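Local coordinates for protein-glutamine gamma-glutamyltransferase (Pagrus major, PDB 1G0D), which catalyses acyl transfer from peptide-bound glutamine to lysine side chains and other primary amines, cross-linking or aminating proteins, probably under the control of calcium, at residues M156-V161 / G178-Y183; A625-A630 / R659-D664; I187-L192 / R284-P289; F651-T656 / V679-K684; P174-Q179 / T621-G626. All coordinates share one frame; numbering follows the deposited sequence.

Contact 1 (M156-V161 / G178-Y183); sequences MNEDGV and GQFEDY
Glu158 and Gln179 meet at the open end of the antiparallel hairpin formed by strands 159-164 and 169-176, where the chain leaves the second strand through a type I beta turn, Gly178 to Glu181. Three hydrogen bonds join the segments. Gln179 NE2 donates to Asn157 O at 2.7 Å; the acceptor lies near the plane of the glutamine amide, yet the nitrogen stands above the carbonyl plane. A primary amide suits this place because its nitrogen also bonds Val155 O. Phe180 N meets Glu158 OE2 at 2.9 Å on the anti side, somewhat out of the carboxylate plane, and Gly178 N makes a weak bond to Glu158 O at 3.4 Å. Glycine fits a turn start with positive phi (41°).

Among the charges, Glu158 OE2 and Glu181 OE2 come within 4.6 Å of each other, a proximity probably offset by Arg655, which forms salt bridges with both glutamates.

With CG anti to its own carbonyl carbon (chi1 -73°), Glu158 packs its CG 3.5 Å from Gln179 CD, and its carboxylate is turned 74° from the amide. The CG of Gln179 sits over the centre of the Phe180 ring. Met156 O approaches the edge of this ring, and the thioether adds a Met-aromatic contact, crossing the phenylalanine at roughly a right angle with Met156 SD 4.0 Å from Phe180 CZ.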
# COMPACT_ATOMS: atom_id res chain seq x y z
N MET A 156 11.25 8.49 4.82
CA MET A 156 12.28 7.75 5.52
C MET A 156 11.92 6.53 6.33
O MET A 156 12.77 5.69 6.56
CB MET A 156 13.07 8.73 6.37
CG MET A 156 13.70 9.82 5.50
SD MET A 156 15.02 9.09 4.62
CE MET A 156 14.97 9.95 3.23
N ASN A 157 10.69 6.42 6.79
CA ASN A 157 10.34 5.24 7.58
C ASN A 157 10.17 3.98 6.72
O ASN A 157 9.49 4.00 5.69
CB ASN A 157 9.08 5.50 8.37
CG ASN A 157 8.87 4.44 9.40
OD1 ASN A 157 9.51 3.39 9.32
ND2 ASN A 157 8.00 4.69 10.36
N GLU A 158 10.81 2.89 7.13
CA GLU A 158 10.73 1.66 6.34
C GLU A 158 9.74 0.63 6.90
O GLU A 158 9.50 -0.42 6.28
CB GLU A 158 12.10 1.00 6.24
CG GLU A 158 13.11 1.68 5.31
CD GLU A 158 14.50 1.07 5.44
OE1 GLU A 158 15.11 1.17 6.53
OE2 GLU A 158 14.98 0.47 4.45
N ASP A 159 9.16 0.93 8.05
CA ASP A 159 8.22 0.04 8.70
C ASP A 159 6.90 0.75 8.80
O ASP A 159 6.83 1.84 9.35
CB ASP A 159 8.71 -0.30 10.09
CG ASP A 159 9.85 -1.25 10.07
OD1 ASP A 159 9.59 -2.40 9.67
OD2 ASP A 159 10.98 -0.85 10.43
N GLY A 160 5.86 0.13 8.27
CA GLY A 160 4.55 0.72 8.33
C GLY A 160 3.54 -0.23 8.95
O GLY A 160 3.88 -1.28 9.49
N VAL A 161 2.29 0.18 8.91
CA VAL A 161 1.22 -0.63 9.42
C VAL A 161 0.10 -0.41 8.42
O VAL A 161 -0.18 0.73 8.05
CB VAL A 161 0.83 -0.09 10.82
CG1 VAL A 161 -0.41 -0.77 11.32
CG2 VAL A 161 1.97 -0.35 11.77
N GLY A 178 10.92 -1.82 3.48
CA GLY A 178 12.30 -2.04 3.07
C GLY A 178 12.81 -1.27 1.87
O GLY A 178 13.53 -1.84 1.07
N GLN A 179 12.46 0.01 1.70
CA GLN A 179 12.94 0.76 0.54
C GLN A 179 14.46 1.00 0.50
O GLN A 179 15.02 1.29 -0.57
CB GLN A 179 12.22 2.11 0.41
CG GLN A 179 12.33 2.99 1.61
CD GLN A 179 11.19 2.79 2.55
OE1 GLN A 179 10.53 1.72 2.58
NE2 GLN A 179 10.92 3.81 3.35
N PHE A 180 15.13 0.86 1.63
CA PHE A 180 16.59 1.07 1.66
C PHE A 180 17.40 -0.21 1.78
O PHE A 180 18.61 -0.15 2.05
CB PHE A 180 16.96 2.03 2.79
CG PHE A 180 16.27 3.36 2.69
CD1 PHE A 180 16.15 4.00 1.44
CD2 PHE A 180 15.70 3.94 3.80
CE1 PHE A 180 15.47 5.18 1.31
CE2 PHE A 180 15.01 5.12 3.69
CZ PHE A 180 14.89 5.74 2.45
N GLU A 181 16.73 -1.35 1.59
CA GLU A 181 17.37 -2.67 1.64
C GLU A 181 18.18 -2.81 0.38
O GLU A 181 17.90 -2.15 -0.61
CB GLU A 181 16.33 -3.78 1.72
CG GLU A 181 15.60 -3.85 3.07
CD GLU A 181 16.47 -4.31 4.24
OE1 GLU A 181 16.35 -5.50 4.62
OE2 GLU A 181 17.26 -3.51 4.80
N ASP A 182 19.18 -3.67 0.38
CA ASP A 182 20.03 -3.72 -0.79
C ASP A 182 19.37 -3.91 -2.11
O ASP A 182 18.58 -4.84 -2.26
CB ASP A 182 21.08 -4.79 -0.66
CG ASP A 182 22.10 -4.44 0.36
OD1 ASP A 182 23.11 -5.16 0.45
OD2 ASP A 182 21.88 -3.44 1.06
N TYR A 183 19.73 -3.04 -3.04
CA TYR A 183 19.29 -3.06 -4.42
C TYR A 183 17.84 -2.72 -4.74
O TYR A 183 17.44 -2.65 -5.91
CB TYR A 183 19.65 -4.41 -5.03
CG TYR A 183 21.06 -4.82 -4.70
CD1 TYR A 183 21.31 -6.02 -4.04
CD2 TYR A 183 22.13 -3.99 -4.99
CE1 TYR A 183 22.60 -6.37 -3.67
CE2 TYR A 183 23.42 -4.32 -4.62
CZ TYR A 183 23.65 -5.51 -3.96
OH TYR A 183 24.92 -5.85 -3.57

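Contact 2 (A625-A630 / R659-D664); sequences AGLLSA and RKLLVD
Leu627 overlaps the aliphatic part of Arg659; the two side chains lie alongside but run in opposing senses, with Leu627 CD2 3.8 Å from Arg659 CD. Its other methyl, CD1, reaches Leu661 CB at 3.8 Å, and here the two leucines cross at about a right angle. Leu628 adds a second branched group, its CD1 being 4.0 Å from Leu661 CD1. With CG anti to the backbone N (chi1 -178°), Leu661 turns that methyl to where it can touch both leucines of the other segment. Leu627 and Leu628 both face Gly624 in a classic beta bulge, which probably helps bring both toward Leu661.

The guanidinium of Arg659 lies over Gly626. Gly626 CA is 3.6 Å from the guanidinium plane, close packing that the absence of a side chain permits, and Arg659 NH2 makes a weak bond to Ala625 O at 3.1 Å. A water links the backbones, 3.0 Å from Lys660 O; its 2.5 Å approach to Ala625 N is so short that its exact position is doubtful.

All this lies in the C-terminal immunoglobulin-like domain. Strand 659-666 runs between strands 619-624 and 673-682, strand 628-634 continues the sheet beyond 619-624, and Leu649 and Phe651 of strand 644-651 pack against the leucines.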
# COMPACT_ATOMS: atom_id res chain seq x y z
N ALA A 625 13.45 -4.89 7.92
CA ALA A 625 14.28 -3.90 7.24
C ALA A 625 15.42 -3.70 8.21
O ALA A 625 15.18 -3.46 9.40
CB ALA A 625 13.52 -2.58 7.08
N GLY A 626 16.66 -3.83 7.74
CA GLY A 626 17.78 -3.63 8.64
C GLY A 626 18.12 -4.74 9.60
O GLY A 626 19.18 -4.68 10.24
N LEU A 627 17.25 -5.75 9.73
CA LEU A 627 17.49 -6.92 10.62
C LEU A 627 17.85 -8.15 9.74
O LEU A 627 18.95 -8.68 9.83
CB LEU A 627 16.25 -7.23 11.47
CG LEU A 627 15.87 -6.24 12.58
CD1 LEU A 627 14.83 -6.86 13.54
CD2 LEU A 627 17.13 -5.84 13.34
N LEU A 628 16.91 -8.62 8.91
CA LEU A 628 17.17 -9.72 7.98
C LEU A 628 16.21 -9.80 6.82
O LEU A 628 15.08 -9.32 6.87
CB LEU A 628 17.17 -11.09 8.64
CG LEU A 628 16.25 -11.67 9.71
CD1 LEU A 628 14.86 -11.73 9.30
CD2 LEU A 628 16.68 -13.10 9.98
N SER A 629 16.68 -10.41 5.75
CA SER A 629 15.82 -10.63 4.59
C SER A 629 14.95 -11.89 4.84
O SER A 629 15.38 -12.82 5.52
CB SER A 629 16.70 -10.82 3.39
OG SER A 629 18.00 -10.41 3.75
N ALA A 630 13.73 -11.91 4.31
CA ALA A 630 12.83 -13.05 4.56
C ALA A 630 13.59 -14.35 4.69
O ALA A 630 14.39 -14.72 3.83
CB ALA A 630 11.84 -13.17 3.47
N ARG A 659 14.32 -1.10 15.01
CA ARG A 659 13.82 -1.90 13.93
C ARG A 659 12.72 -2.82 14.38
O ARG A 659 12.53 -3.05 15.57
CB ARG A 659 14.98 -2.67 13.32
CG ARG A 659 16.27 -1.88 13.31
CD ARG A 659 17.14 -2.23 12.13
NE ARG A 659 17.74 -1.06 11.50
CZ ARG A 659 17.15 -0.29 10.59
NH1 ARG A 659 17.77 0.75 10.08
NH2 ARG A 659 15.93 -0.57 10.18
N LYS A 660 11.97 -3.32 13.41
CA LYS A 660 10.84 -4.21 13.67
C LYS A 660 11.03 -5.58 12.98
O LYS A 660 11.40 -5.66 11.78
CB LYS A 660 9.55 -3.51 13.21
CG LYS A 660 9.32 -2.14 13.85
CD LYS A 660 8.16 -2.19 14.83
CE LYS A 660 8.24 -1.12 15.91
NZ LYS A 660 8.58 0.17 15.28
N LEU A 661 10.83 -6.66 13.75
CA LEU A 661 11.00 -8.02 13.22
C LEU A 661 9.62 -8.54 12.99
O LEU A 661 8.77 -8.52 13.90
CB LEU A 661 11.75 -8.91 14.20
CG LEU A 661 12.03 -10.32 13.71
CD1 LEU A 661 12.90 -10.33 12.47
CD2 LEU A 661 12.68 -11.11 14.85
N LEU A 662 9.40 -8.96 11.74
CA LEU A 662 8.10 -9.47 11.29
C LEU A 662 8.10 -10.98 11.04
O LEU A 662 9.07 -11.56 10.53
CB LEU A 662 7.67 -8.74 10.00
CG LEU A 662 7.20 -7.29 10.05
CD1 LEU A 662 8.23 -6.38 10.68
CD2 LEU A 662 6.99 -6.85 8.64
N VAL A 663 7.01 -11.63 11.43
CA VAL A 663 6.90 -13.06 11.24
C VAL A 663 5.50 -13.52 10.82
O VAL A 663 4.46 -13.05 11.31
CB VAL A 663 7.33 -13.80 12.54
CG1 VAL A 663 7.27 -15.28 12.33
CG2 VAL A 663 8.74 -13.39 12.91
N ASP A 664 5.52 -14.46 9.88
CA ASP A 664 4.35 -15.10 9.34
C ASP A 664 4.40 -16.64 9.56
O ASP A 664 5.46 -17.26 9.47
CB ASP A 664 4.25 -14.80 7.85
CG ASP A 664 3.21 -15.64 7.17
OD1 ASP A 664 2.01 -15.28 7.23
OD2 ASP A 664 3.58 -16.67 6.57
O HOH W 1 11.16 -4.55 8.97

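Contact 3 (I187-L192 / R284-P289); sequences ICFEVL and RCLGIP
Leu286 is the centre of this helix-helix contact in the alpha/beta catalytic core, the domain with the papain-like Cys-His-Asp triad. Here helix 184-193 packs against the last turn of helix 272-286, which begins at the active-site Cys272. The two methyls of Leu286 divide the work. CD2 settles over one face of the Phe189 ring in a CH-pi contact, 4.2 Å from the centroid and 19° off the ring normal, displaced toward the rim at CZ. The same methyl lies 3.8 Å from Cys188 CB. CD1 meets Leu192 CD1 at 4.0 Å, the leucines meeting end-on, tip to tip. A branched leucine suits the position because one side chain can serve three residues spaced i, i+1 and i+4 on the opposing helix.

Beside it, Cys188 SG lies 3.9 Å from Cys285 CB. The two sulfurs, Cys188 SG and Cys285 SG, stand 4.1 Å apart; no disulfide joins them, and the pair packs as two small side chains.

Farther out, the helix end sets the backbone at Leu286. Helix 272-286 closes in a Schellman motif, with Gly287 at positive phi (110°), a geometry in which a CB would collide with the carbonyl O of Leu286, and Gly287 N bonds Arg284 O at 2.9 Å. On the other helix, Val191 packs on Ile219 and Met222 of helix 212-223, while Ile187 and Val191 touch Trp259 of helix 253-261. Arg284 ties the helix end to its surroundings, its NH1 bonding Asn157 O and its NH2 bonding Thr290 O.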
# COMPACT_ATOMS: atom_id res chain seq x y z
N ILE A 187 16.09 -1.81 -8.52
CA ILE A 187 14.90 -2.47 -9.06
C ILE A 187 13.78 -1.45 -9.30
O ILE A 187 12.96 -1.62 -10.20
CB ILE A 187 14.33 -3.53 -8.10
CG1 ILE A 187 15.33 -4.66 -7.85
CG2 ILE A 187 13.10 -4.12 -8.71
CD1 ILE A 187 15.09 -5.45 -6.58
N CYS A 188 13.73 -0.40 -8.49
CA CYS A 188 12.72 0.61 -8.67
C CYS A 188 12.90 1.22 -10.05
O CYS A 188 11.91 1.33 -10.77
CB CYS A 188 12.79 1.65 -7.58
SG CYS A 188 12.14 1.07 -6.02
N PHE A 189 14.12 1.60 -10.44
CA PHE A 189 14.40 2.17 -11.78
C PHE A 189 14.20 1.12 -12.88
O PHE A 189 14.00 1.47 -14.03
CB PHE A 189 15.83 2.72 -11.90
CG PHE A 189 16.02 4.06 -11.23
CD1 PHE A 189 16.80 4.18 -10.09
CD2 PHE A 189 15.32 5.18 -11.68
CE1 PHE A 189 16.88 5.39 -9.39
CE2 PHE A 189 15.39 6.39 -10.99
CZ PHE A 189 16.17 6.50 -9.84
N GLU A 190 14.24 -0.16 -12.51
CA GLU A 190 14.03 -1.26 -13.45
C GLU A 190 12.53 -1.36 -13.79
O GLU A 190 12.13 -1.71 -14.90
CB GLU A 190 14.49 -2.56 -12.81
CG GLU A 190 14.81 -3.63 -13.82
CD GLU A 190 15.11 -4.98 -13.21
OE1 GLU A 190 15.30 -5.91 -14.02
OE2 GLU A 190 15.15 -5.15 -11.97
N VAL A 191 11.70 -1.09 -12.80
CA VAL A 191 10.26 -1.10 -13.01
C VAL A 191 9.94 0.04 -13.99
O VAL A 191 9.08 -0.09 -14.84
CB VAL A 191 9.50 -0.84 -11.68
CG1 VAL A 191 8.01 -0.73 -11.94
CG2 VAL A 191 9.78 -1.97 -10.69
N LEU A 192 10.66 1.15 -13.88
CA LEU A 192 10.40 2.28 -14.76
C LEU A 192 10.92 1.94 -16.15
O LEU A 192 10.36 2.38 -17.16
CB LEU A 192 11.09 3.54 -14.21
CG LEU A 192 10.45 4.42 -13.09
CD1 LEU A 192 11.38 5.56 -12.68
CD2 LEU A 192 9.11 4.98 -13.59
N ARG A 284 8.30 5.66 -2.07
CA ARG A 284 9.10 6.16 -0.95
C ARG A 284 10.57 6.08 -1.39
O ARG A 284 11.29 7.05 -1.32
CB ARG A 284 8.85 5.31 0.29
CG ARG A 284 7.77 5.91 1.13
CD ARG A 284 7.66 5.28 2.50
NE ARG A 284 6.35 5.61 3.08
CZ ARG A 284 5.99 5.30 4.32
NH1 ARG A 284 6.84 4.65 5.10
NH2 ARG A 284 4.80 5.65 4.80
N CYS A 285 11.02 4.94 -1.91
CA CYS A 285 12.40 4.81 -2.39
C CYS A 285 12.80 5.87 -3.41
O CYS A 285 13.87 6.43 -3.31
CB CYS A 285 12.65 3.44 -3.02
SG CYS A 285 14.41 3.02 -3.26
N LEU A 286 11.97 6.16 -4.40
CA LEU A 286 12.34 7.16 -5.39
C LEU A 286 12.26 8.56 -4.81
O LEU A 286 12.74 9.52 -5.42
CB LEU A 286 11.44 7.06 -6.63
CG LEU A 286 11.58 5.73 -7.37
CD1 LEU A 286 10.86 5.78 -8.72
CD2 LEU A 286 13.03 5.41 -7.61
N GLY A 287 11.64 8.70 -3.64
CA GLY A 287 11.59 10.02 -3.04
C GLY A 287 10.25 10.72 -3.00
O GLY A 287 10.16 11.89 -2.58
N ILE A 288 9.19 10.06 -3.41
CA ILE A 288 7.90 10.74 -3.38
C ILE A 288 7.20 10.36 -2.08
O ILE A 288 7.00 9.19 -1.82
CB ILE A 288 7.02 10.33 -4.59
CG1 ILE A 288 7.77 10.63 -5.91
CG2 ILE A 288 5.72 11.10 -4.58
CD1 ILE A 288 6.97 10.33 -7.19
N PRO A 289 6.87 11.35 -1.24
CA PRO A 289 6.19 11.08 0.03
C PRO A 289 4.92 10.21 -0.18
O PRO A 289 4.02 10.59 -0.94
CB PRO A 289 5.87 12.47 0.57
CG PRO A 289 6.82 13.33 -0.09
CD PRO A 289 7.12 12.78 -1.42

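Contact 4 (F651-T656 / V679-K684); sequences FSPMRT and VVVHKK
Thr656 and Val681 bring the backbones closest, their CA atoms 4.7 Å apart, where the irregular 651-656 chain passes strand 673-682 near Val681 in the C-terminal immunoglobulin-like domain. This connection leads from strand 644-651 to strand 659-666 and lies against the strand chiefly through one valine.

Val681 is buried and points its side chain toward the loop. Its two methyls straddle Pro653 CB, with CG1 and CG2 of Val681 each 3.8 Å from that atom, and the two side chains cross obliquely. CG1, anti to the backbone N (chi1 177°), also comes to 3.2 Å from Arg655 O and lies against Thr656 CA. Valine suits the position because its fork fits around the proline. Pro653 offers a rigid apolar ring whose other neighbours include Leu601, while Leu627 also packs on the valine.

Arg655 starts away from the strand, and its guanidinium ends among carboxylates: Glu158 and Glu181 on the side of the catalytic core, and Glu26 from the N-terminal region, each in a salt bridge. The backbone of the loop is held as well, since Met654 N and Arg655 N both bond to Gly626 O.

The polar link between the segments is at the exposed Thr656. Threonine can serve beside the solvent, where its hydroxyl gives Val681 O a partner from the loop. Thr656 OG1, itself anti to the backbone N, donates to Val681 O at 2.7 Å; the hydroxyl stands 40° out of the carbonyl plane, so the bond is short without following a lone pair.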
# COMPACT_ATOMS: atom_id res chain seq x y z
N PHE A 651 20.74 -14.69 13.67
CA PHE A 651 21.12 -13.78 12.59
C PHE A 651 21.81 -12.54 13.17
O PHE A 651 21.77 -12.31 14.39
CB PHE A 651 19.90 -13.41 11.75
CG PHE A 651 18.91 -12.53 12.45
CD1 PHE A 651 17.99 -13.07 13.33
CD2 PHE A 651 18.94 -11.15 12.26
CE1 PHE A 651 17.11 -12.24 14.01
CE2 PHE A 651 18.06 -10.33 12.95
CZ PHE A 651 17.15 -10.88 13.82
N SER A 652 22.48 -11.77 12.31
CA SER A 652 23.20 -10.58 12.74
C SER A 652 22.62 -9.32 12.10
O SER A 652 22.77 -9.10 10.89
CB SER A 652 24.67 -10.73 12.35
OG SER A 652 25.34 -11.65 13.21
N PRO A 653 21.99 -8.43 12.91
CA PRO A 653 21.42 -7.24 12.28
C PRO A 653 22.36 -6.60 11.24
O PRO A 653 23.57 -6.79 11.27
CB PRO A 653 21.11 -6.34 13.48
CG PRO A 653 20.81 -7.31 14.58
CD PRO A 653 21.78 -8.44 14.37
N MET A 654 21.79 -5.88 10.28
CA MET A 654 22.58 -5.29 9.25
C MET A 654 22.79 -3.80 9.46
O MET A 654 23.84 -3.26 9.16
CB MET A 654 21.92 -5.53 7.91
CG MET A 654 22.01 -6.95 7.49
SD MET A 654 21.04 -7.29 6.02
CE MET A 654 19.30 -7.00 6.61
N ARG A 655 21.77 -3.13 9.96
CA ARG A 655 21.88 -1.70 10.22
C ARG A 655 21.43 -1.41 11.65
O ARG A 655 20.72 -2.18 12.31
CB ARG A 655 21.02 -0.89 9.22
CG ARG A 655 21.53 -0.82 7.77
CD ARG A 655 20.58 -0.00 6.89
NE ARG A 655 19.43 -0.78 6.42
CZ ARG A 655 18.21 -0.28 6.21
NH1 ARG A 655 17.97 0.99 6.42
NH2 ARG A 655 17.24 -1.06 5.76
N THR A 656 21.87 -0.27 12.15
CA THR A 656 21.54 0.09 13.49
C THR A 656 20.21 0.83 13.49
O THR A 656 19.72 1.19 12.44
CB THR A 656 22.69 0.93 14.07
OG1 THR A 656 22.27 1.48 15.32
CG2 THR A 656 23.11 2.04 13.09
N VAL A 679 12.92 -4.30 18.06
CA VAL A 679 14.26 -4.58 18.52
C VAL A 679 15.16 -3.36 18.24
O VAL A 679 15.34 -2.99 17.07
CB VAL A 679 14.85 -5.85 17.78
CG1 VAL A 679 16.22 -6.17 18.34
CG2 VAL A 679 13.93 -7.04 17.97
N VAL A 680 15.70 -2.72 19.29
CA VAL A 680 16.60 -1.58 19.11
C VAL A 680 18.05 -2.06 18.82
O VAL A 680 18.71 -2.64 19.69
CB VAL A 680 16.58 -0.67 20.34
CG1 VAL A 680 17.35 0.60 20.07
CG2 VAL A 680 15.17 -0.30 20.69
N VAL A 681 18.53 -1.84 17.59
CA VAL A 681 19.87 -2.26 17.22
C VAL A 681 20.91 -1.18 17.54
O VAL A 681 20.83 -0.03 17.08
CB VAL A 681 19.93 -2.65 15.72
CG1 VAL A 681 21.33 -3.03 15.31
CG2 VAL A 681 19.00 -3.82 15.45
N HIS A 682 21.88 -1.55 18.36
CA HIS A 682 22.90 -0.64 18.81
C HIS A 682 24.20 -0.77 18.09
O HIS A 682 24.45 -1.65 17.27
CB HIS A 682 23.25 -0.85 20.29
CG HIS A 682 22.12 -0.66 21.23
ND1 HIS A 682 21.69 0.59 21.65
CD2 HIS A 682 21.31 -1.55 21.84
CE1 HIS A 682 20.67 0.45 22.47
NE2 HIS A 682 20.41 -0.84 22.61
N LYS A 683 25.03 0.15 18.53
CA LYS A 683 26.41 0.32 18.20
C LYS A 683 26.89 1.58 17.60
O LYS A 683 27.05 1.73 16.40
CB LYS A 683 26.95 -0.85 17.45
CG LYS A 683 27.80 -1.61 18.40
CD LYS A 683 29.23 -1.27 18.19
CE LYS A 683 29.66 -1.75 16.82
NZ LYS A 683 30.41 -0.66 16.18
N LYS A 684 27.16 2.45 18.57
CA LYS A 684 27.72 3.79 18.50
C LYS A 684 29.09 3.73 17.77
O LYS A 684 29.16 4.21 16.61
CB LYS A 684 27.94 4.30 19.95
CG LYS A 684 26.77 4.09 20.99
CD LYS A 684 26.19 2.64 21.21
CE LYS A 684 24.64 2.65 21.32
NZ LYS A 684 23.98 3.42 20.23

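Contact 5 (P174-Q179 / T621-G626); sequences PWNYGQ and TLEGAG
Glu623 opens the contact from the end of strand 619-624, its carboxylate directed at the amide of Asn176. Its CG sits between the backbone N and the carbonyl carbon (chi1 86°), and from there the chain runs extended, which carries OE1 to 3.1 Å from Asn176 ND2. For the amide as modelled this is a weak bond, with an N-H...O angle of 130°, and the carboxylate and amide planes are turned 67° apart. A long acidic side chain suits the place because its other oxygen, OE2, has a firmer partner in Thr250 OG1.

Next comes Gly624, whose carbonyl carbon C passes 3.3 Å from Asn176 ND2. At Ala625 the fit is tight. Asn176 ND2 lies 2.9 Å from Ala625 N, two donors that cannot bond each other, and Asn176 OD1 lies just as near Ala625 CB; this crowding leaves the orientation of the amide, and with it the bond to Glu623, uncertain. The small methyl also rests against the turn of the first segment, Ala625 CB being 4.2 Å from Gly178 CA.

The backbone of Asn176 is also bonded to Thr250 and Ser252, and its side chain packs on Leu662. What results is a buried interdomain seam: the end of the 169-176 hairpin strand in the catalytic core meets the C-terminal immunoglobulin-like domain, consistent with the compact, closed form known for transglutaminase 2.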
# COMPACT_ATOMS: atom_id res chain seq x y z
N PRO A 174 1.65 -5.16 10.37
CA PRO A 174 2.90 -4.45 10.14
C PRO A 174 3.41 -4.82 8.75
O PRO A 174 3.11 -5.90 8.26
CB PRO A 174 3.79 -4.99 11.25
CG PRO A 174 3.24 -6.29 11.56
CD PRO A 174 1.77 -6.05 11.53
N TRP A 175 4.19 -3.93 8.11
CA TRP A 175 4.75 -4.20 6.80
C TRP A 175 6.17 -3.67 6.71
O TRP A 175 6.46 -2.57 7.18
CB TRP A 175 3.91 -3.56 5.71
CG TRP A 175 4.17 -4.12 4.35
CD1 TRP A 175 5.05 -3.63 3.42
CD2 TRP A 175 3.45 -5.20 3.69
NE1 TRP A 175 4.92 -4.32 2.23
CE2 TRP A 175 3.95 -5.28 2.37
CE3 TRP A 175 2.43 -6.08 4.10
CZ2 TRP A 175 3.46 -6.23 1.43
CZ3 TRP A 175 1.95 -7.02 3.17
CH2 TRP A 175 2.47 -7.08 1.86
N ASN A 176 7.07 -4.45 6.14
CA ASN A 176 8.43 -3.99 6.00
C ASN A 176 8.55 -3.41 4.59
O ASN A 176 8.71 -4.15 3.61
CB ASN A 176 9.39 -5.17 6.23
CG ASN A 176 10.84 -4.86 5.88
OD1 ASN A 176 11.21 -3.71 5.66
ND2 ASN A 176 11.67 -5.89 5.82
N TYR A 177 8.46 -2.09 4.47
CA TYR A 177 8.56 -1.49 3.15
C TYR A 177 9.95 -1.71 2.59
O TYR A 177 10.13 -1.76 1.37
CB TYR A 177 8.27 0.00 3.20
CG TYR A 177 6.87 0.31 3.62
CD1 TYR A 177 5.79 -0.22 2.96
CD2 TYR A 177 6.64 1.13 4.73
CE1 TYR A 177 4.48 0.06 3.39
CE2 TYR A 177 5.38 1.41 5.17
CZ TYR A 177 4.29 0.87 4.50
OH TYR A 177 3.04 1.17 4.96
N GLY A 178 10.92 -1.82 3.48
CA GLY A 178 12.30 -2.04 3.07
C GLY A 178 12.81 -1.27 1.87
O GLY A 178 13.53 -1.84 1.07
N GLN A 179 12.46 0.01 1.70
CA GLN A 179 12.94 0.76 0.54
C GLN A 179 14.46 1.00 0.50
O GLN A 179 15.02 1.29 -0.57
CB GLN A 179 12.22 2.11 0.41
CG GLN A 179 12.33 2.99 1.61
CD GLN A 179 11.19 2.79 2.55
OE1 GLN A 179 10.53 1.72 2.58
NE2 GLN A 179 10.92 3.81 3.35
N THR A 621 8.27 -17.60 8.55
CA THR A 621 9.10 -16.79 7.63
C THR A 621 9.43 -15.53 8.40
O THR A 621 8.52 -14.88 8.91
CB THR A 621 8.34 -16.36 6.39
OG1 THR A 621 7.68 -17.50 5.82
CG2 THR A 621 9.31 -15.73 5.39
N LEU A 622 10.71 -15.17 8.49
CA LEU A 622 11.10 -13.98 9.25
C LEU A 622 11.79 -12.92 8.42
O LEU A 622 12.57 -13.23 7.54
CB LEU A 622 12.04 -14.35 10.39
CG LEU A 622 11.91 -15.45 11.45
CD1 LEU A 622 11.93 -14.81 12.82
CD2 LEU A 622 10.67 -16.24 11.28
N GLU A 623 11.50 -11.65 8.70
CA GLU A 623 12.16 -10.57 7.98
C GLU A 623 12.07 -9.26 8.73
O GLU A 623 11.21 -9.07 9.59
CB GLU A 623 11.54 -10.41 6.61
CG GLU A 623 10.36 -9.51 6.65
CD GLU A 623 9.95 -9.08 5.27
OE1 GLU A 623 10.81 -8.57 4.53
OE2 GLU A 623 8.76 -9.27 4.94
N GLY A 624 12.98 -8.34 8.39
CA GLY A 624 12.97 -7.03 9.02
C GLY A 624 13.91 -6.09 8.29
O GLY A 624 15.05 -6.49 8.02
N ALA A 625 13.45 -4.89 7.92
CA ALA A 625 14.28 -3.90 7.24
C ALA A 625 15.42 -3.70 8.21
O ALA A 625 15.18 -3.46 9.40
CB ALA A 625 13.52 -2.58 7.08
N GLY A 626 16.66 -3.83 7.74
CA GLY A 626 17.78 -3.63 8.64
C GLY A 626 18.12 -4.74 9.60
O GLY A 626 19.18 -4.68 10.24

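Contacts 1, 2, 3 and 5 are buried; contact 4 alone reaches the surface. Contacts 2 and 4 both lie within the C-terminal immunoglobulin-like domain, where strands 659-666 and 673-682 are neighbours, and combine apolar packing with sparse polar links. Contact 3 is apolar, between two helices of the core, whereas contact 1, at a strand end and turn, relies on hydrogen bonds and charge. Contact 5 joins the catalytic core to the C-terminal domain: it shares Gly178 and Gln179 with contact 1 and Ala625 and Gly626 with contact 2. Across that seam, Glu181 OE2 also binds Gly626 N, while Arg655 of contact 4 reaches the acidic pair of contact 1.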